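Putative membrane protein mmpL11 (Mycobacterium tuberculosis, PDB 4Y0L) is a mycobacterial membrane protein of the RND family, probably a transporter, represented here by its periplasmic D2 domain. Local coordinates at residues Ala30-Pro33 / Asn34-Ser37; Pro41-Ala44 / Asp45-Ser49. All blocks are in the same frame, centred on the assembly; numbering follows the deposited sequence.

Contact 1. Residues Ala30-Pro33 / Asn34-Ser37; sequences AQAP and NVVS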
ATOM      1  N   ALA A  30       0.127  -5.804   6.798  1.00 27.55           N
ATOM      2  CA  ALA A  30       0.028  -6.134   8.215  1.00 29.55           C
ATOM      3  C   ALA A  30       0.530  -7.546   8.500  1.00 31.99           C
ATOM      4  O   ALA A  30       0.841  -7.881   9.643  1.00 34.40           O
ATOM      5  CB  ALA A  30      -1.406  -5.983   8.688  1.00 28.62           C
ATOM      6  N   GLN A  31       0.605  -8.370   7.459  1.00 33.65           N
ATOM      7  CA  GLN A  31       1.090  -9.740   7.590  1.00 34.25           C
ATOM      8  C   GLN A  31       2.605  -9.828   7.427  1.00 36.08           C
ATOM      9  O   GLN A  31       3.203 -10.872   7.693  1.00 40.70           O
ATOM     10  CB  GLN A  31       0.406 -10.642   6.562  1.00 33.57           C
ATOM     11  CG  GLN A  31      -0.959 -11.147   6.998  1.00 41.20           C
ATOM     12  CD  GLN A  31      -1.728 -11.806   5.868  1.00 45.96           C
ATOM     13  OE1 GLN A  31      -1.341 -11.717   4.702  1.00 36.51           O
ATOM     14  NE2 GLN A  31      -2.823 -12.475   6.209  1.00 43.79           N
ATOM     15  N   ALA A  32       3.223  -8.736   6.988  1.00 34.98           N
ATOM     16  CA  ALA A  32       4.664  -8.709   6.767  1.00 36.91           C
ATOM     17  C   ALA A  32       5.424  -8.941   8.075  1.00 46.88           C
ATOM     18  O   ALA A  32       4.895  -8.681   9.157  1.00 40.19           O
ATOM     19  CB  ALA A  32       5.075  -7.385   6.142  1.00 38.00           C
ATOM     20  N   PRO A  33       6.668  -9.439   7.980  1.00 50.27           N
ATOM     21  CA  PRO A  33       7.467  -9.690   9.185  1.00 56.02           C
ATOM     22  C   PRO A  33       7.712  -8.430  10.009  1.00 59.52           C
ATOM     23  O   PRO A  33       7.936  -7.359   9.450  1.00 67.85           O
ATOM     24  CB  PRO A  33       8.789 -10.238   8.628  1.00 63.02           C
ATOM     25  CG  PRO A  33       8.815  -9.828   7.193  1.00 60.53           C
ATOM     26  CD  PRO A  33       7.390  -9.824   6.755  1.00 51.65           C
ATOM     27  N   ASN A  34       7.638  -8.561  11.330  1.00 48.47           N
ATOM     28  CA  ASN A  34       7.950  -7.466  12.247  1.00 53.78           C
ATOM     29  C   ASN A  34       7.035  -6.241  12.106  1.00 55.68           C
ATOM     30  O   ASN A  34       7.251  -5.228  12.769  1.00 54.39           O
ATOM     31  CB  ASN A  34       9.412  -7.040  12.062  1.00 68.75           C
ATOM     32  CG  ASN A  34      10.380  -8.205  12.184  1.00 61.97           C
ATOM     33  OD1 ASN A  34      10.114  -9.172  12.896  1.00 57.19           O
ATOM     34  ND2 ASN A  34      11.509  -8.117  11.488  1.00 64.69           N
ATOM     35  N   VAL A  35       6.022  -6.330  11.247  1.00 44.86           N
ATOM     36  CA  VAL A  35       5.011  -5.279  11.130  1.00 39.92           C
ATOM     37  C   VAL A  35       3.972  -5.475  12.227  1.00 40.35           C
ATOM     38  O   VAL A  35       3.564  -6.603  12.499  1.00 43.99           O
ATOM     39  CB  VAL A  35       4.337  -5.292   9.733  1.00 48.28           C
ATOM     40  CG1 VAL A  35       2.983  -4.583   9.747  1.00 36.69           C
ATOM     41  CG2 VAL A  35       5.244  -4.642   8.708  1.00 38.86           C
ATOM     42  N   VAL A  36       3.553  -4.384  12.861  1.00 40.08           N
ATOM     43  CA  VAL A  36       2.595  -4.471  13.959  1.00 41.00           C
ATOM     44  C   VAL A  36       1.425  -3.500  13.782  1.00 51.35           C
ATOM     45  O   VAL A  36       0.300  -3.798  14.189  1.00 54.44           O
ATOM     46  CB  VAL A  36       3.302  -4.226  15.315  1.00 61.65           C
ATOM     47  CG1 VAL A  36       4.007  -2.880  15.343  1.00 56.97           C
ATOM     48  CG2 VAL A  36       2.325  -4.344  16.469  1.00 56.44           C
ATOM     49  N   SER A  37       1.686  -2.354  13.160  1.00 61.89           N
ATOM     50  CA  SER A  37       0.643  -1.379  12.874  1.00 55.67           C
ATOM     51  C   SER A  37       0.714  -0.913  11.429  1.00 54.38           C
ATOM     52  O   SER A  37       1.793  -0.623  10.911  1.00 48.57           O
ATOM     53  CB  SER A  37       0.761  -0.178  13.812  1.00 45.37           C
ATOM     54  OG  SER A  37       2.113   0.225  13.929  1.00 62.75           O
TER

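Contact 2. Residues Pro41-Ala44 / Asp45-Ser49; sequences PRFA and DDNGS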
ATOM      1  N   PRO A  41      -5.112   4.489   4.771  1.00 21.25           N
ATOM      2  CA  PRO A  41      -4.511   5.155   3.613  1.00 24.66           C
ATOM      3  C   PRO A  41      -4.542   6.672   3.728  1.00 20.69           C
ATOM      4  O   PRO A  41      -5.563   7.249   4.100  1.00 23.34           O
ATOM      5  CB  PRO A  41      -5.379   4.676   2.444  1.00 27.62           C
ATOM      6  CG  PRO A  41      -6.681   4.308   3.065  1.00 16.77           C
ATOM      7  CD  PRO A  41      -6.337   3.758   4.415  1.00 17.77           C
ATOM      8  N   ARG A  42      -3.412   7.299   3.425  1.00 23.01           N
ATOM      9  CA  ARG A  42      -3.325   8.750   3.355  1.00 25.50           C
ATOM     10  C   ARG A  42      -3.359   9.183   1.900  1.00 25.96           C
ATOM     11  O   ARG A  42      -2.503   8.792   1.109  1.00 34.24           O
ATOM     12  CB  ARG A  42      -2.051   9.253   4.028  1.00 32.35           C
ATOM     13  CG  ARG A  42      -2.309  10.117   5.242  1.00 38.99           C
ATOM     14  CD  ARG A  42      -1.014  10.468   5.950  1.00 59.58           C
ATOM     15  NE  ARG A  42      -0.412   9.299   6.586  1.00 59.01           N
ATOM     16  CZ  ARG A  42      -0.788   8.809   7.765  1.00 56.88           C
ATOM     17  NH1 ARG A  42      -1.773   9.382   8.448  1.00 62.92           N
ATOM     18  NH2 ARG A  42      -0.179   7.741   8.262  1.00 50.04           N
ATOM     19  N   PHE A  43      -4.357   9.985   1.555  1.00 28.66           N
ATOM     20  CA  PHE A  43      -4.553  10.411   0.178  1.00 33.97           C
ATOM     21  C   PHE A  43      -3.885  11.745  -0.111  1.00 40.40           C
ATOM     22  O   PHE A  43      -4.097  12.729   0.598  1.00 48.70           O
ATOM     23  CB  PHE A  43      -6.044  10.498  -0.134  1.00 27.19           C
ATOM     24  CG  PHE A  43      -6.738   9.171  -0.105  1.00 27.35           C
ATOM     25  CD1 PHE A  43      -6.410   8.189  -1.025  1.00 19.86           C
ATOM     26  CD2 PHE A  43      -7.713   8.899   0.838  1.00 19.31           C
ATOM     27  CE1 PHE A  43      -7.041   6.965  -1.004  1.00 25.28           C
ATOM     28  CE2 PHE A  43      -8.350   7.674   0.859  1.00 25.09           C
ATOM     29  CZ  PHE A  43      -8.011   6.706  -0.062  1.00 23.18           C
ATOM     30  N   ALA A  44      -3.068  11.763  -1.158  1.00 34.67           N
ATOM     31  CA  ALA A  44      -2.482  13.000  -1.649  1.00 37.19           C
ATOM     32  C   ALA A  44      -3.597  13.960  -2.041  1.00 39.84           C
ATOM     33  O   ALA A  44      -4.660  13.534  -2.496  1.00 33.50           O
ATOM     34  CB  ALA A  44      -1.567  12.722  -2.831  1.00 42.00           C
ATOM     35  N   ASP A  45      -3.356  15.254  -1.860  1.00 43.70           N
ATOM     36  CA  ASP A  45      -4.354  16.270  -2.182  1.00 50.91           C
ATOM     37  C   ASP A  45      -4.700  16.222  -3.668  1.00 47.03           C
ATOM     38  O   ASP A  45      -5.745  16.714  -4.091  1.00 43.24           O
ATOM     39  CB  ASP A  45      -3.846  17.661  -1.797  1.00 63.28           C
ATOM     40  CG  ASP A  45      -3.197  17.686  -0.425  1.00 71.51           C
ATOM     41  OD1 ASP A  45      -3.933  17.704   0.585  1.00 75.09           O
ATOM     42  OD2 ASP A  45      -1.949  17.689  -0.358  1.00 73.45           O
ATOM     43  N   ASP A  46      -3.805  15.623  -4.448  1.00 56.02           N
ATOM     44  CA  ASP A  46      -4.025  15.396  -5.870  1.00 51.63           C
ATOM     45  C   ASP A  46      -4.956  14.203  -6.094  1.00 49.71           C
ATOM     46  O   ASP A  46      -5.584  14.077  -7.146  1.00 49.79           O
ATOM     47  CB  ASP A  46      -2.684  15.160  -6.570  1.00 50.27           C
ATOM     48  CG  ASP A  46      -2.805  15.131  -8.080  1.00 69.58           C
ATOM     49  OD1 ASP A  46      -3.756  15.737  -8.619  1.00 75.67           O
ATOM     50  OD2 ASP A  46      -1.941  14.505  -8.730  1.00 77.94           O
ATOM     51  N   ASN A  47      -5.030  13.333  -5.091  1.00 39.76           N
ATOM     52  CA  ASN A  47      -5.786  12.083  -5.170  1.00 40.60           C
ATOM     53  C   ASN A  47      -5.237  11.181  -6.272  1.00 35.87           C
ATOM     54  O   ASN A  47      -5.947  10.327  -6.802  1.00 26.83           O
ATOM     55  CB  ASN A  47      -7.278  12.358  -5.400  1.00 33.17           C
ATOM     56  CG  ASN A  47      -8.180  11.323  -4.727  1.00 25.87           C
ATOM     57  OD1 ASN A  47      -7.709  10.421  -4.033  1.00 21.33           O
ATOM     58  ND2 ASN A  47      -9.484  11.461  -4.924  1.00 23.26           N
ATOM     59  N   GLY A  48      -3.966  11.377  -6.612  1.00 36.63           N
ATOM     60  CA  GLY A  48      -3.297  10.540  -7.590  1.00 38.95           C
ATOM     61  C   GLY A  48      -2.794   9.251  -6.970  1.00 51.80           C
ATOM     62  O   GLY A  48      -2.669   8.232  -7.653  1.00 54.43           O
ATOM     63  N   SER A  49      -2.521   9.294  -5.669  1.00 31.55           N
ATOM     64  CA  SER A  49      -1.946   8.150  -4.968  1.00 26.53           C
ATOM     65  C   SER A  49      -2.456   8.022  -3.537  1.00 24.27           C
ATOM     66  O   SER A  49      -3.106   8.925  -3.008  1.00 13.47           O
ATOM     67  CB  SER A  49      -0.421   8.259  -4.952  1.00 20.55           C
ATOM     68  OG  SER A  49      -0.011   9.457  -4.315  1.00 21.91           O
TER

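Contact 1. Residues Ala30-Pro33 / Asn34-Ser37
Val35 folds back over Ala30 and Ala32, and the chain between them reverses in a type II beta turn from Ala32 to Val35. The turn lies in the loop that leads from helix 19-29 to strand 37-43. Val35 carries most of the side-chain contact. Its CB sits 3.5 Å from Ala32 O. From there the two methyls part. CG1 is anti to the backbone N (chi1 159°) and reaches back to Ala30, just past helix 19-29, where it meets Ala30 CA at 3.7 Å. Ala30 O is also close to this methyl. CG2 is anti to the carbonyl carbon instead and comes to 3.8 Å from Ala32 CB. The valine thus straddles the start of the turn with one methyl for each alanine. The backbone adds a weak hydrogen bond, from Val35 N to Ala32 O at 3.3 Å, with an N-H...O angle of 156°. Pro33 and Asn34 take the two corner positions. Pro33 has the extended backbone of the first corner, and Asn34 has the positive phi (62°) that a type II turn needs at the second. Ala32 and Val35 also touch Met72 of helix 66-80, and Ala32 and Pro33 touch Trp71. Just beyond the turn, Val36 and Ser37 both face Val55 in a classic beta bulge at the start of the edge strand. The long backbone bond is weak, and the geometry is consistent with corner shape and the apolar packing of Val35 acting together with it.

Contact 2. Residues Pro41-Ala44 / Asp45-Ser49
Phe43 and Ala44 face Asn47 and Ser49 across a beta hairpin loop. It joins strand 37-43, an outermost strand of the four-stranded antiparallel sheet, to its neighbour 49-55. Within the loop a type I beta turn runs from Ala44 to Asn47. Pro41 leads into the strand end and packs on Ile22 of helix 19-29. Arg42 pairs through its backbone with Leu51. Its guanidinium leads away from the turn, and NH2 is hydrogen-bonded to Ser53 OG. Phe43 is the first whose side chain touches the other arm. Its CG is anti to the carbonyl carbon (chi1 -66°), which sets the ring alongside the Asn47 side chain, and the two run in the same direction. Ring and amide planes are 75° apart, well away from a parallel stack. CD1 lies 4.0 Å from Asn47 OD1, which approaches obliquely. Ser49 O comes to the rim of the ring, close to the ring plane, 3.9 Å from the same CD1. The polar partner of Asn47 OD1 is Ser14 N, which gives it a hydrogen bond, and the backbone of Asn47 bonds with Ala13. These bonds tie the hairpin loop to the 13-14 loop, where Phe43 also packs. Ala44 is gripped by its backbone at both ends. Its N gives a weak hydrogen bond to Ser49 O at 3.4 Å. Its O accepts a short bond from Asn47 N, 2.6 Å, which closes the turn. That donor stands well above the carbonyl plane, 59° off it, rather than along a lone pair. Asn47 itself has a positive phi, which helps swing the chain back toward Ser49. The Ala44 methyl, CB, lies 3.9 Å from Ser49 OG.

Both contacts are at the surface, and they lie on opposite sides of the chain's centre, about 23 Å apart between centres. They flank the same strand, 37-43: contact 1 leads into its start and contact 2 includes its end. Contact 1 joins a helix to the sheet and reaches a buried alanine, with neighbours from helix 66-80. Contact 2 joins two adjacent strands and has no buried residue. The chemistry differs accordingly. Contact 1 is mostly methyl packing, with a weak backbone bond. Contact 2 relies more on backbone and polar bonding, and its asparagine is anchored to another loop.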